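Local atomic coordinates of NAD nucleotidase (Haemophilus influenzae, PDB entry 3ZTV), a protein that degrades NAD to adenosine and nicotinamide riboside, acting as a zinc-dependent periplasmic 5'-nucleotidase that also cleaves the pyrophosphate of NAD(P). Residues Gln37-Asp42 and Leu300-Ser305; Ile32-Gln37 and Arg237-Pro242; His28-Asn33 and Val41-Phe46; Val293-His298 and Lys328-Asp333. All blocks are in the same frame, centred on the assembly; numbering follows the deposited sequence.

Interaction 1 (Gln37-Asp42 and Leu300-Ser305); sequences QQTKVD and LQVKNS
K40 and Q301 face each other as an antiparallel hydrogen-bonded pair, joined backbone to backbone in both directions. K40 N donates to Q301 O at 2.8 Å, and Q301 N returns a nearly straight bond to K40 O, 3.1 Å long with an N-H...O angle of 175°. Both donors lie in the plane of the carbonyl they meet. The oxygen of Q301 is approached a second time by the CA-H of T39, whose CA sits 3.2 Å from it. Beyond this single bridge the strands diverge, and a water takes over: it donates to Q38 O and accepts from K303 N, spanning the gap where no direct bond forms. T39 turns its hydroxyl back along its own strand, OG1 giving a 2.9 Å bond to Q37 O from above that carbonyl's plane. A chi1 of -54° sets OG1 beside the backbone N and leaves the CG2 methyl against the Q301 backbone, while OG1 runs alongside V302 CG1. The extended chains of K40 and Q301 touch only loosely, K40 CD lying 4.1 Å from Q301 OE1. The amide NE2 of Q301 is bound instead by E311, and the lysine makes a cation-pi contact with W309. At the other end, V41 CG1 meets L300 CD2 at 4.0 Å, a small apolar patch that L321 and L324 of helix 314-325 extend around the leucine. The arrangement is that of an isolated antiparallel beta bridge, here tying the second strand of the hairpin 28-34/37-43 to the first strand of the two-stranded sheet 301-303/309-311.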
loop_
_atom_site.group_PDB
_atom_site.type_symbol
_atom_site.label_atom_id
_atom_site.label_comp_id
_atom_site.label_asym_id
_atom_site.label_seq_id
_atom_site.Cartn_x
_atom_site.Cartn_y
_atom_site.Cartn_z
ATOM N N GLN A 37 18.592 -2.370 -46.689
ATOM C CA GLN A 37 17.560 -1.453 -47.167
ATOM C C GLN A 37 16.307 -1.478 -46.300
ATOM O O GLN A 37 15.889 -2.537 -45.830
ATOM C CB GLN A 37 17.175 -1.800 -48.607
ATOM C CG GLN A 37 18.363 -1.958 -49.547
ATOM C CD GLN A 37 18.027 -1.577 -50.974
ATOM O OE1 GLN A 37 17.240 -2.247 -51.641
ATOM N NE2 GLN A 37 18.622 -0.488 -51.448
ATOM N N GLN A 38 15.702 -0.311 -46.100
ATOM C CA GLN A 38 14.422 -0.254 -45.403
ATOM C C GLN A 38 13.356 -0.958 -46.228
ATOM O O GLN A 38 13.188 -0.688 -47.422
ATOM C CB GLN A 38 14.001 1.183 -45.097
ATOM C CG GLN A 38 12.601 1.280 -44.508
ATOM C CD GLN A 38 12.463 2.389 -43.488
ATOM O OE1 GLN A 38 11.791 3.395 -43.730
ATOM N NE2 GLN A 38 13.089 2.207 -42.329
ATOM N N THR A 39 12.639 -1.865 -45.576
ATOM C CA THR A 39 11.746 -2.791 -46.244
ATOM C C THR A 39 10.434 -2.873 -45.479
ATOM O O THR A 39 10.429 -3.085 -44.257
ATOM C CB THR A 39 12.396 -4.190 -46.322
ATOM O OG1 THR A 39 13.693 -4.078 -46.927
ATOM C CG2 THR A 39 11.545 -5.153 -47.124
ATOM N N LYS A 40 9.324 -2.688 -46.185
ATOM C CA LYS A 40 8.005 -2.879 -45.597
ATOM C C LYS A 40 7.663 -4.353 -45.659
ATOM O O LYS A 40 7.801 -4.988 -46.709
ATOM C CB LYS A 40 6.941 -2.086 -46.361
ATOM C CG LYS A 40 6.944 -0.583 -46.129
ATOM C CD LYS A 40 5.829 0.090 -46.931
ATOM C CE LYS A 40 5.734 1.577 -46.622
ATOM N NZ LYS A 40 4.644 2.222 -47.409
ATOM N N VAL A 41 7.219 -4.891 -44.524
ATOM C CA VAL A 41 6.832 -6.292 -44.402
ATOM C C VAL A 41 5.567 -6.384 -43.554
ATOM O O VAL A 41 5.208 -5.422 -42.870
ATOM C CB VAL A 41 7.949 -7.135 -43.737
ATOM C CG1 VAL A 41 9.239 -7.028 -44.538
ATOM C CG2 VAL A 41 8.170 -6.709 -42.280
ATOM N N ASP A 42 4.885 -7.525 -43.622
ATOM C CA ASP A 42 3.755 -7.798 -42.742
ATOM C C ASP A 42 4.188 -8.715 -41.606
ATOM O O ASP A 42 4.931 -9.681 -41.832
ATOM C CB ASP A 42 2.607 -8.444 -43.515
ATOM C CG ASP A 42 1.968 -7.490 -44.506
ATOM O OD1 ASP A 42 1.842 -6.294 -44.175
ATOM O OD2 ASP A 42 1.622 -7.933 -45.619
ATOM N N LEU A 300 7.555 -7.758 -49.434
ATOM C CA LEU A 300 8.933 -7.327 -49.274
ATOM C C LEU A 300 9.125 -6.111 -50.168
ATOM O O LEU A 300 9.601 -6.227 -51.305
ATOM C CB LEU A 300 9.900 -8.445 -49.669
ATOM C CG LEU A 300 9.837 -9.744 -48.851
ATOM C CD1 LEU A 300 10.583 -10.860 -49.565
ATOM C CD2 LEU A 300 10.365 -9.561 -47.426
ATOM N N GLN A 301 8.737 -4.946 -49.663
ATOM C CA GLN A 301 8.722 -3.731 -50.477
ATOM C C GLN A 301 9.823 -2.754 -50.087
ATOM O O GLN A 301 10.068 -2.512 -48.907
ATOM C CB GLN A 301 7.359 -3.045 -50.387
ATOM C CG GLN A 301 6.219 -3.878 -50.936
ATOM C CD GLN A 301 4.872 -3.225 -50.732
ATOM O OE1 GLN A 301 4.785 -2.087 -50.269
ATOM N NE2 GLN A 301 3.812 -3.946 -51.070
ATOM N N VAL A 302 10.497 -2.205 -51.094
ATOM C CA VAL A 302 11.496 -1.168 -50.880
ATOM C C VAL A 302 11.138 0.059 -51.723
ATOM O O VAL A 302 10.450 -0.059 -52.740
ATOM C CB VAL A 302 12.915 -1.664 -51.227
ATOM C CG1 VAL A 302 13.266 -2.897 -50.390
ATOM C CG2 VAL A 302 13.025 -1.973 -52.713
ATOM N N LYS A 303 11.580 1.231 -51.288
ATOM C CA LYS A 303 11.238 2.484 -51.964
ATOM C C LYS A 303 12.142 2.708 -53.169
ATOM O O LYS A 303 13.366 2.678 -53.045
ATOM C CB LYS A 303 11.365 3.654 -50.983
ATOM C CG LYS A 303 10.856 4.997 -51.485
ATOM C CD LYS A 303 11.047 6.062 -50.412
ATOM C CE LYS A 303 10.552 7.433 -50.852
ATOM N NZ LYS A 303 9.091 7.611 -50.622
ATOM N N ASN A 304 11.544 2.924 -54.339
ATOM C CA ASN A 304 12.340 3.142 -55.546
ATOM C C ASN A 304 12.704 4.612 -55.749
ATOM O O ASN A 304 12.388 5.457 -54.909
ATOM C CB ASN A 304 11.681 2.525 -56.792
ATOM C CG ASN A 304 10.389 3.216 -57.196
ATOM O OD1 ASN A 304 10.155 4.377 -56.865
ATOM N ND2 ASN A 304 9.548 2.499 -57.930
ATOM N N SER A 305 13.371 4.916 -56.859
ATOM C CA SER A 305 13.899 6.262 -57.072
ATOM C C SER A 305 12.822 7.307 -57.355
ATOM O O SER A 305 13.083 8.507 -57.275
ATOM C CB SER A 305 14.978 6.274 -58.162
ATOM O OG SER A 305 14.602 5.490 -59.280
HETATM O O HOH W 1 13.407 1.519 -49.109
#

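Interaction 2 (Ile32-Gln37 and Arg237-Pro242); sequences INLNGQ and RSLKLP
I32 lays its CG2 methyl against CD2 of L241 at 3.7 Å, the two side chains running side by side. Its CB and CA lie close to the L239 backbone oxygen. That same oxygen receives the one hydrogen bond across the contact, from N33 N at 2.8 Å; the bond is nearly straight at the hydrogen (175°), but the donor stands 43° out of the carbonyl plane. N33 then sends its side chain along K240: CB packs on CG and CD of the lysine, both 3.7 Å away, and the amide continues beside the extended aliphatic chain. K240 follows the helix 234-238 in a Schellman motif with positive phi (60°), which brings its CB round toward the strand. N33 O, in turn, is approached by the CA-H of L239, at 3.5 Å from CA. L34 closes the contact with CD1 at 4.1 Å from L239 CD2, on the buried side where A320 and L324 of helix 314-325 also touch it. From L34 to Q37 the chain reverses in a type I' turn. One conventional hydrogen bond, supported by a CA-H...O contact, thus fixes the helix end against the hairpin; the side-chain packing is mainly apolar, with I32, L34, L239 and L241 buried and the N33 amide along the methylenes of the exposed K240.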
loop_
_atom_site.group_PDB
_atom_site.type_symbol
_atom_site.label_atom_id
_atom_site.label_comp_id
_atom_site.label_asym_id
_atom_site.label_seq_id
_atom_site.Cartn_x
_atom_site.Cartn_y
_atom_site.Cartn_z
ATOM N N ILE A 32 11.562 -2.933 -41.548
ATOM C CA ILE A 32 12.810 -3.507 -41.066
ATOM C C ILE A 32 13.951 -3.113 -41.992
ATOM O O ILE A 32 13.729 -2.668 -43.122
ATOM C CB ILE A 32 12.742 -5.052 -41.013
ATOM C CG1 ILE A 32 12.432 -5.631 -42.396
ATOM C CG2 ILE A 32 11.709 -5.511 -39.973
ATOM C CD1 ILE A 32 12.412 -7.145 -42.436
ATOM N N ASN A 33 15.177 -3.260 -41.506
ATOM C CA ASN A 33 16.343 -3.119 -42.360
ATOM C C ASN A 33 16.843 -4.495 -42.770
ATOM O O ASN A 33 17.440 -5.217 -41.964
ATOM C CB ASN A 33 17.442 -2.320 -41.669
ATOM C CG ASN A 33 18.423 -1.722 -42.660
ATOM O OD1 ASN A 33 19.380 -2.375 -43.070
ATOM N ND2 ASN A 33 18.176 -0.480 -43.065
ATOM N N LEU A 34 16.592 -4.845 -44.027
ATOM C CA LEU A 34 16.882 -6.172 -44.544
ATOM C C LEU A 34 17.883 -6.058 -45.685
ATOM O O LEU A 34 17.651 -5.335 -46.659
ATOM C CB LEU A 34 15.593 -6.832 -45.037
ATOM C CG LEU A 34 15.640 -8.263 -45.576
ATOM C CD1 LEU A 34 16.210 -9.204 -44.526
ATOM C CD2 LEU A 34 14.256 -8.715 -46.008
ATOM N N ASN A 35 18.999 -6.765 -45.560
ATOM C CA ASN A 35 20.075 -6.649 -46.536
ATOM C C ASN A 35 20.419 -5.185 -46.827
ATOM O O ASN A 35 20.703 -4.825 -47.967
ATOM C CB ASN A 35 19.727 -7.387 -47.835
ATOM C CG ASN A 35 19.585 -8.889 -47.638
ATOM O OD1 ASN A 35 18.970 -9.579 -48.452
ATOM N ND2 ASN A 35 20.147 -9.400 -46.549
ATOM N N GLY A 36 20.374 -4.345 -45.798
ATOM C CA GLY A 36 20.819 -2.964 -45.905
ATOM C C GLY A 36 19.779 -1.924 -46.289
ATOM O O GLY A 36 20.048 -0.722 -46.215
ATOM N N GLN A 37 18.592 -2.370 -46.689
ATOM C CA GLN A 37 17.560 -1.453 -47.167
ATOM C C GLN A 37 16.307 -1.478 -46.300
ATOM O O GLN A 37 15.889 -2.537 -45.830
ATOM C CB GLN A 37 17.175 -1.800 -48.607
ATOM C CG GLN A 37 18.363 -1.958 -49.547
ATOM C CD GLN A 37 18.027 -1.577 -50.974
ATOM O OE1 GLN A 37 17.240 -2.247 -51.641
ATOM N NE2 GLN A 37 18.622 -0.488 -51.448
ATOM N N ARG A 237 18.110 -6.953 -33.464
ATOM C CA ARG A 237 18.787 -5.663 -33.573
ATOM C C ARG A 237 19.325 -5.441 -34.989
ATOM O O ARG A 237 19.300 -4.315 -35.492
ATOM C CB ARG A 237 19.928 -5.551 -32.561
ATOM C CG ARG A 237 19.457 -5.495 -31.132
ATOM C CD ARG A 237 20.620 -5.412 -30.143
ATOM N NE ARG A 237 20.079 -5.517 -28.794
ATOM C CZ ARG A 237 20.189 -6.583 -28.012
ATOM N NH1 ARG A 237 20.894 -7.647 -28.390
ATOM N NH2 ARG A 237 19.617 -6.564 -26.818
ATOM N N SER A 238 19.784 -6.510 -35.637
ATOM C CA SER A 238 20.370 -6.388 -36.976
ATOM C C SER A 238 19.330 -5.965 -38.015
ATOM O O SER A 238 19.678 -5.413 -39.064
ATOM C CB SER A 238 21.047 -7.696 -37.402
ATOM O OG SER A 238 20.107 -8.669 -37.839
ATOM N N LEU A 239 18.061 -6.222 -37.719
ATOM C CA LEU A 239 16.959 -5.835 -38.594
ATOM C C LEU A 239 16.408 -4.462 -38.226
ATOM O O LEU A 239 15.438 -3.987 -38.828
ATOM C CB LEU A 239 15.840 -6.870 -38.517
ATOM C CG LEU A 239 16.127 -8.275 -39.032
ATOM C CD1 LEU A 239 14.946 -9.190 -38.755
ATOM C CD2 LEU A 239 16.447 -8.228 -40.524
ATOM N N LYS A 240 17.026 -3.826 -37.237
ATOM C CA LYS A 240 16.599 -2.509 -36.778
ATOM C C LYS A 240 15.155 -2.504 -36.257
ATOM O O LYS A 240 14.435 -1.502 -36.346
ATOM C CB LYS A 240 16.841 -1.448 -37.857
ATOM C CG LYS A 240 18.316 -1.324 -38.222
ATOM C CD LYS A 240 18.620 -0.040 -38.980
ATOM C CE LYS A 240 20.087 0.008 -39.391
ATOM N NZ LYS A 240 20.442 1.278 -40.084
ATOM N N LEU A 241 14.744 -3.641 -35.706
ATOM C CA LEU A 241 13.523 -3.709 -34.911
ATOM C C LEU A 241 13.730 -2.937 -33.603
ATOM O O LEU A 241 14.865 -2.749 -33.164
ATOM C CB LEU A 241 13.151 -5.169 -34.648
ATOM C CG LEU A 241 12.640 -5.907 -35.890
ATOM C CD1 LEU A 241 12.737 -7.416 -35.719
ATOM C CD2 LEU A 241 11.219 -5.477 -36.263
ATOM N N PRO A 242 12.635 -2.478 -32.978
ATOM C CA PRO A 242 12.757 -1.598 -31.807
ATOM C C PRO A 242 13.020 -2.357 -30.498
ATOM O O PRO A 242 12.223 -2.340 -29.540
ATOM C CB PRO A 242 11.410 -0.871 -31.785
ATOM C CG PRO A 242 10.465 -1.849 -32.385
ATOM C CD PRO A 242 11.247 -2.563 -33.465
#

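Interaction 3 (His28-Asn33 and Val41-Phe46); sequences HETRIN and VDIGGF
The imidazole of H28 has I43 over one face, with CG1 4.1 Å from the ring centroid and 19° off its normal, a CH-pi contact displaced toward the rim. CD1 of the same isoleucine reaches NE2 at 3.7 Å. At the ring edge, in plane, a water binds ND1 at 2.7 Å and makes a weak further link to G45 N, while Y24 meets the ring edge-to-face. With its CG between the backbone N and the carbonyl carbon (chi1 67°), H28 brings its ring over I43 of the neighbouring strand. The backbones pair as antiparallel strands. H28 and I43 form one hydrogen-bonded pair and T30 and V41 the next, each with two bonds; the shortest is I43 N to H28 O at 2.8 Å. Between them lies the non-hydrogen-bonded pair E29 and D42, where the CA atoms come within 4.4 Å. Their carboxylates project from the face opposite H28, T30 and V41 and both bind K299, whose charge probably offsets their mutual repulsion. On the other face, T30 CG2 wedges between V41 CG2 and I43 CD1, 3.7 Å from each. I32 CD1 comes across V41 CG1 at about a right angle, 3.8 Å away, and M295 covers V41 and I43. This is a two-stranded beta hairpin in the calcineurin-like phosphoesterase region, whose second strand leads through G44 and G45, the latter an N-cap, into helix 46-59; the H28 side chain lies about 9 Å from that of the zinc ligand H22.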
loop_
_atom_site.group_PDB
_atom_site.type_symbol
_atom_site.label_atom_id
_atom_site.label_comp_id
_atom_site.label_asym_id
_atom_site.label_seq_id
_atom_site.Cartn_x
_atom_site.Cartn_y
_atom_site.Cartn_z
ATOM N N HIS A 28 -0.176 -6.899 -39.499
ATOM C CA HIS A 28 -0.055 -5.473 -39.772
ATOM C C HIS A 28 1.333 -5.164 -40.338
ATOM O O HIS A 28 2.255 -5.975 -40.241
ATOM C CB HIS A 28 -0.378 -4.628 -38.529
ATOM C CG HIS A 28 0.616 -4.774 -37.420
ATOM N ND1 HIS A 28 0.622 -5.850 -36.557
ATOM C CD2 HIS A 28 1.630 -3.969 -37.022
ATOM C CE1 HIS A 28 1.602 -5.707 -35.683
ATOM N NE2 HIS A 28 2.229 -4.575 -35.942
ATOM N N GLU A 29 1.480 -3.988 -40.931
ATOM C CA GLU A 29 2.730 -3.634 -41.581
ATOM C C GLU A 29 3.751 -3.063 -40.598
ATOM O O GLU A 29 3.391 -2.366 -39.640
ATOM C CB GLU A 29 2.445 -2.630 -42.694
ATOM C CG GLU A 29 3.616 -2.314 -43.594
ATOM C CD GLU A 29 3.205 -1.406 -44.736
ATOM O OE1 GLU A 29 2.689 -1.919 -45.750
ATOM O OE2 GLU A 29 3.377 -0.178 -44.601
ATOM N N THR A 30 5.024 -3.376 -40.825
ATOM C CA THR A 30 6.110 -2.734 -40.101
ATOM C C THR A 30 7.298 -2.560 -41.054
ATOM O O THR A 30 7.271 -3.061 -42.180
ATOM C CB THR A 30 6.520 -3.546 -38.848
ATOM O OG1 THR A 30 7.268 -2.712 -37.954
ATOM C CG2 THR A 30 7.367 -4.748 -39.237
ATOM N N ARG A 31 8.329 -1.854 -40.610
ATOM C CA ARG A 31 9.511 -1.663 -41.440
ATOM C C ARG A 31 10.758 -2.217 -40.768
ATOM O O ARG A 31 10.971 -2.014 -39.567
ATOM C CB ARG A 31 9.693 -0.181 -41.770
ATOM C CG ARG A 31 8.517 0.420 -42.514
ATOM C CD ARG A 31 8.831 1.824 -42.982
ATOM N NE ARG A 31 7.637 2.516 -43.452
ATOM C CZ ARG A 31 7.653 3.722 -44.009
ATOM N NH1 ARG A 31 8.803 4.359 -44.170
ATOM N NH2 ARG A 31 6.520 4.284 -44.406
ATOM N N ILE A 32 11.562 -2.933 -41.548
ATOM C CA ILE A 32 12.810 -3.507 -41.066
ATOM C C ILE A 32 13.951 -3.113 -41.992
ATOM O O ILE A 32 13.729 -2.668 -43.122
ATOM C CB ILE A 32 12.742 -5.052 -41.013
ATOM C CG1 ILE A 32 12.432 -5.631 -42.396
ATOM C CG2 ILE A 32 11.709 -5.511 -39.973
ATOM C CD1 ILE A 32 12.412 -7.145 -42.436
ATOM N N ASN A 33 15.177 -3.260 -41.506
ATOM C CA ASN A 33 16.343 -3.119 -42.360
ATOM C C ASN A 33 16.843 -4.495 -42.770
ATOM O O ASN A 33 17.440 -5.217 -41.964
ATOM C CB ASN A 33 17.442 -2.320 -41.669
ATOM C CG ASN A 33 18.423 -1.722 -42.660
ATOM O OD1 ASN A 33 19.380 -2.375 -43.070
ATOM N ND2 ASN A 33 18.176 -0.480 -43.065
ATOM N N VAL A 41 7.219 -4.891 -44.524
ATOM C CA VAL A 41 6.832 -6.292 -44.402
ATOM C C VAL A 41 5.567 -6.384 -43.554
ATOM O O VAL A 41 5.208 -5.422 -42.870
ATOM C CB VAL A 41 7.949 -7.135 -43.737
ATOM C CG1 VAL A 41 9.239 -7.028 -44.538
ATOM C CG2 VAL A 41 8.170 -6.709 -42.280
ATOM N N ASP A 42 4.885 -7.525 -43.622
ATOM C CA ASP A 42 3.755 -7.798 -42.742
ATOM C C ASP A 42 4.188 -8.715 -41.606
ATOM O O ASP A 42 4.931 -9.681 -41.832
ATOM C CB ASP A 42 2.607 -8.444 -43.515
ATOM C CG ASP A 42 1.968 -7.490 -44.506
ATOM O OD1 ASP A 42 1.842 -6.294 -44.175
ATOM O OD2 ASP A 42 1.622 -7.933 -45.619
ATOM N N ILE A 43 3.726 -8.407 -40.393
ATOM C CA ILE A 43 3.999 -9.227 -39.213
ATOM C C ILE A 43 2.724 -9.532 -38.446
ATOM O O ILE A 43 1.722 -8.824 -38.551
ATOM C CB ILE A 43 4.989 -8.548 -38.237
ATOM C CG1 ILE A 43 4.555 -7.117 -37.902
ATOM C CG2 ILE A 43 6.401 -8.559 -38.804
ATOM C CD1 ILE A 43 5.295 -6.507 -36.710
ATOM N N GLY A 44 2.760 -10.622 -37.691
ATOM C CA GLY A 44 1.726 -10.889 -36.719
ATOM C C GLY A 44 0.450 -11.507 -37.247
ATOM O O GLY A 44 0.440 -12.192 -38.275
ATOM N N GLY A 45 -0.638 -11.252 -36.527
ATOM C CA GLY A 45 -1.916 -11.883 -36.797
ATOM C C GLY A 45 -2.090 -13.132 -35.953
ATOM O O GLY A 45 -1.115 -13.826 -35.645
ATOM N N PHE A 46 -3.326 -13.415 -35.563
ATOM C CA PHE A 46 -3.568 -14.530 -34.658
ATOM C C PHE A 46 -3.451 -15.906 -35.306
ATOM O O PHE A 46 -3.245 -16.890 -34.601
ATOM C CB PHE A 46 -4.895 -14.384 -33.904
ATOM C CG PHE A 46 -4.745 -14.528 -32.412
ATOM C CD1 PHE A 46 -4.739 -15.784 -31.820
ATOM C CD2 PHE A 46 -4.595 -13.410 -31.604
ATOM C CE1 PHE A 46 -4.591 -15.924 -30.457
ATOM C CE2 PHE A 46 -4.442 -13.550 -30.229
ATOM C CZ PHE A 46 -4.447 -14.809 -29.660
HETATM O O HOH W 2 -0.921 -8.052 -36.162
#

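Interaction 4 (Val293-His298 and Lys328-Asp333); sequences VLMSSH and KSISLD
M295 and I330 meet obliquely on one face of a parallel strand pair, the edge of the seven-stranded mixed sheet in which 330-332 is the outermost strand. The methionine is extended until chi3 (-67°), where the bend brings CE to 4.1 Å from I330 CD1. That same CD1 also touches V293 CB, so the isoleucine tip touches two residues of the neighbouring strand. L332 CD2 lies against M295 CB, and L324 of helix 314-325 covers both residues. L294 and S331 point to the other face, where L294 packs on helix 46-59 and S331 OG binds D334 and K52. The backbone ladder is regular: V293 and M295 each donate to and accept from the 329-333 side, ending with D333 N on M295 O at 3.0 Å. Following L332, D333 takes a positive phi, and its carboxylate grips S297 at two points. OD1 takes the backbone N of S297 at 2.9 Å, on its syn side but 30° out of the carboxylate plane, and a water joins it to S296 OG. S296 OG also accepts from H298 N, an ST turn. The H298 ring is tilted 21° from the carboxylate, while the hydroxyl of S297 donates to the syn lone pair of D333 OD2 at 2.6 Å.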
loop_
_atom_site.group_PDB
_atom_site.type_symbol
_atom_site.label_atom_id
_atom_site.label_comp_id
_atom_site.label_asym_id
_atom_site.label_seq_id
_atom_site.Cartn_x
_atom_site.Cartn_y
_atom_site.Cartn_z
ATOM N N VAL A 293 9.681 -13.532 -33.850
ATOM C CA VAL A 293 8.896 -12.550 -34.596
ATOM C C VAL A 293 8.178 -13.250 -35.746
ATOM O O VAL A 293 8.801 -13.916 -36.585
ATOM C CB VAL A 293 9.773 -11.412 -35.136
ATOM C CG1 VAL A 293 8.957 -10.479 -36.026
ATOM C CG2 VAL A 293 10.377 -10.636 -33.994
ATOM N N LEU A 294 6.856 -13.105 -35.784
ATOM C CA LEU A 294 6.011 -13.767 -36.764
ATOM C C LEU A 294 5.905 -12.881 -37.994
ATOM O O LEU A 294 5.342 -11.790 -37.922
ATOM C CB LEU A 294 4.628 -14.007 -36.159
ATOM C CG LEU A 294 4.638 -14.721 -34.799
ATOM C CD1 LEU A 294 3.239 -14.734 -34.201
ATOM C CD2 LEU A 294 5.202 -16.136 -34.920
ATOM N N MET A 295 6.433 -13.344 -39.124
ATOM C CA MET A 295 6.547 -12.502 -40.313
ATOM C C MET A 295 6.070 -13.215 -41.574
ATOM O O MET A 295 6.279 -14.420 -41.733
ATOM C CB MET A 295 8.003 -12.046 -40.473
ATOM C CG MET A 295 8.236 -10.968 -41.532
ATOM S SD MET A 295 9.951 -10.406 -41.574
ATOM C CE MET A 295 10.042 -9.605 -39.974
ATOM N N SER A 296 5.395 -12.476 -42.449
ATOM C CA SER A 296 5.045 -12.978 -43.771
ATOM C C SER A 296 6.220 -12.886 -44.740
ATOM O O SER A 296 7.043 -11.978 -44.644
ATOM C CB SER A 296 3.867 -12.184 -44.327
ATOM O OG SER A 296 3.584 -12.573 -45.663
ATOM N N SER A 297 6.290 -13.836 -45.669
ATOM C CA SER A 297 7.291 -13.786 -46.729
ATOM C C SER A 297 6.773 -13.057 -47.964
ATOM O O SER A 297 7.512 -12.884 -48.933
ATOM C CB SER A 297 7.704 -15.200 -47.140
ATOM O OG SER A 297 6.637 -15.852 -47.800
ATOM N N HIS A 298 5.512 -12.633 -47.937
ATOM C CA HIS A 298 4.833 -12.208 -49.169
ATOM C C HIS A 298 4.932 -10.720 -49.493
ATOM O O HIS A 298 4.793 -10.327 -50.662
ATOM C CB HIS A 298 3.378 -12.684 -49.164
ATOM C CG HIS A 298 3.243 -14.169 -49.047
ATOM N ND1 HIS A 298 3.710 -15.036 -50.013
ATOM C CD2 HIS A 298 2.734 -14.946 -48.062
ATOM C CE1 HIS A 298 3.475 -16.280 -49.635
ATOM N NE2 HIS A 298 2.884 -16.253 -48.454
ATOM N N LYS A 328 17.090 -17.506 -36.696
ATOM C CA LYS A 328 16.428 -18.298 -35.669
ATOM C C LYS A 328 15.213 -17.587 -35.065
ATOM O O LYS A 328 14.244 -18.231 -34.660
ATOM C CB LYS A 328 17.442 -18.646 -34.569
ATOM C CG LYS A 328 16.905 -19.519 -33.460
ATOM C CD LYS A 328 18.045 -20.150 -32.670
ATOM C CE LYS A 328 17.521 -21.258 -31.777
ATOM N NZ LYS A 328 16.523 -22.097 -32.503
ATOM N N SER A 329 15.267 -16.260 -35.005
ATOM C CA SER A 329 14.252 -15.474 -34.298
ATOM C C SER A 329 13.148 -14.938 -35.213
ATOM O O SER A 329 12.297 -14.178 -34.763
ATOM C CB SER A 329 14.909 -14.307 -33.558
ATOM O OG SER A 329 15.994 -14.754 -32.750
ATOM N N ILE A 330 13.202 -15.286 -36.498
ATOM C CA ILE A 330 12.151 -14.950 -37.458
ATOM C C ILE A 330 11.424 -16.233 -37.819
ATOM O O ILE A 330 12.058 -17.242 -38.146
ATOM C CB ILE A 330 12.727 -14.313 -38.753
ATOM C CG1 ILE A 330 13.490 -13.026 -38.432
ATOM C CG2 ILE A 330 11.617 -14.087 -39.793
ATOM C CD1 ILE A 330 12.638 -11.925 -37.808
ATOM N N SER A 331 10.098 -16.209 -37.767
ATOM C CA SER A 331 9.314 -17.361 -38.166
ATOM C C SER A 331 8.406 -16.942 -39.314
ATOM O O SER A 331 7.528 -16.096 -39.145
ATOM C CB SER A 331 8.482 -17.854 -36.987
ATOM O OG SER A 331 7.862 -19.091 -37.278
ATOM N N LEU A 332 8.611 -17.526 -40.488
ATOM C CA LEU A 332 7.864 -17.119 -41.686
ATOM C C LEU A 332 6.613 -17.946 -41.957
ATOM O O LEU A 332 6.641 -19.179 -41.905
ATOM C CB LEU A 332 8.757 -17.169 -42.935
ATOM C CG LEU A 332 9.976 -16.253 -42.945
ATOM C CD1 LEU A 332 10.937 -16.653 -44.061
ATOM C CD2 LEU A 332 9.578 -14.794 -43.079
ATOM N N ASP A 333 5.518 -17.245 -42.255
ATOM C CA ASP A 333 4.311 -17.837 -42.834
ATOM C C ASP A 333 3.665 -18.932 -41.993
ATOM O O ASP A 333 3.135 -19.901 -42.534
ATOM C CB ASP A 333 4.598 -18.362 -44.251
ATOM C CG ASP A 333 5.058 -17.270 -45.200
ATOM O OD1 ASP A 333 4.587 -16.116 -45.089
ATOM O OD2 ASP A 333 5.901 -17.575 -46.068
HETATM O O HOH W 3 1.980 -15.181 -44.685
#

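All four contacts lie on the same side of the chain's centre, their own centres 9 to 16 Å apart, around the hairpin of strands 28-34 and 37-43. Interaction 3 is the hairpin's own pairing; interaction 2 fastens its first strand to the end of helix 234-238, and interaction 1 its second strand to strand 301-303. Interaction 4, at the edge of the seven-stranded sheet, meets the hairpin through probable backbone bonds from G44 N to L294 O and from S296 N to D42 O. Along the chain interaction 3 closes before interaction 4 opens, whereas interactions 1 and 2 cross. The hairpin, whose H28 end approaches the zinc site, is thus joined to segments some 200 and 260 residues later.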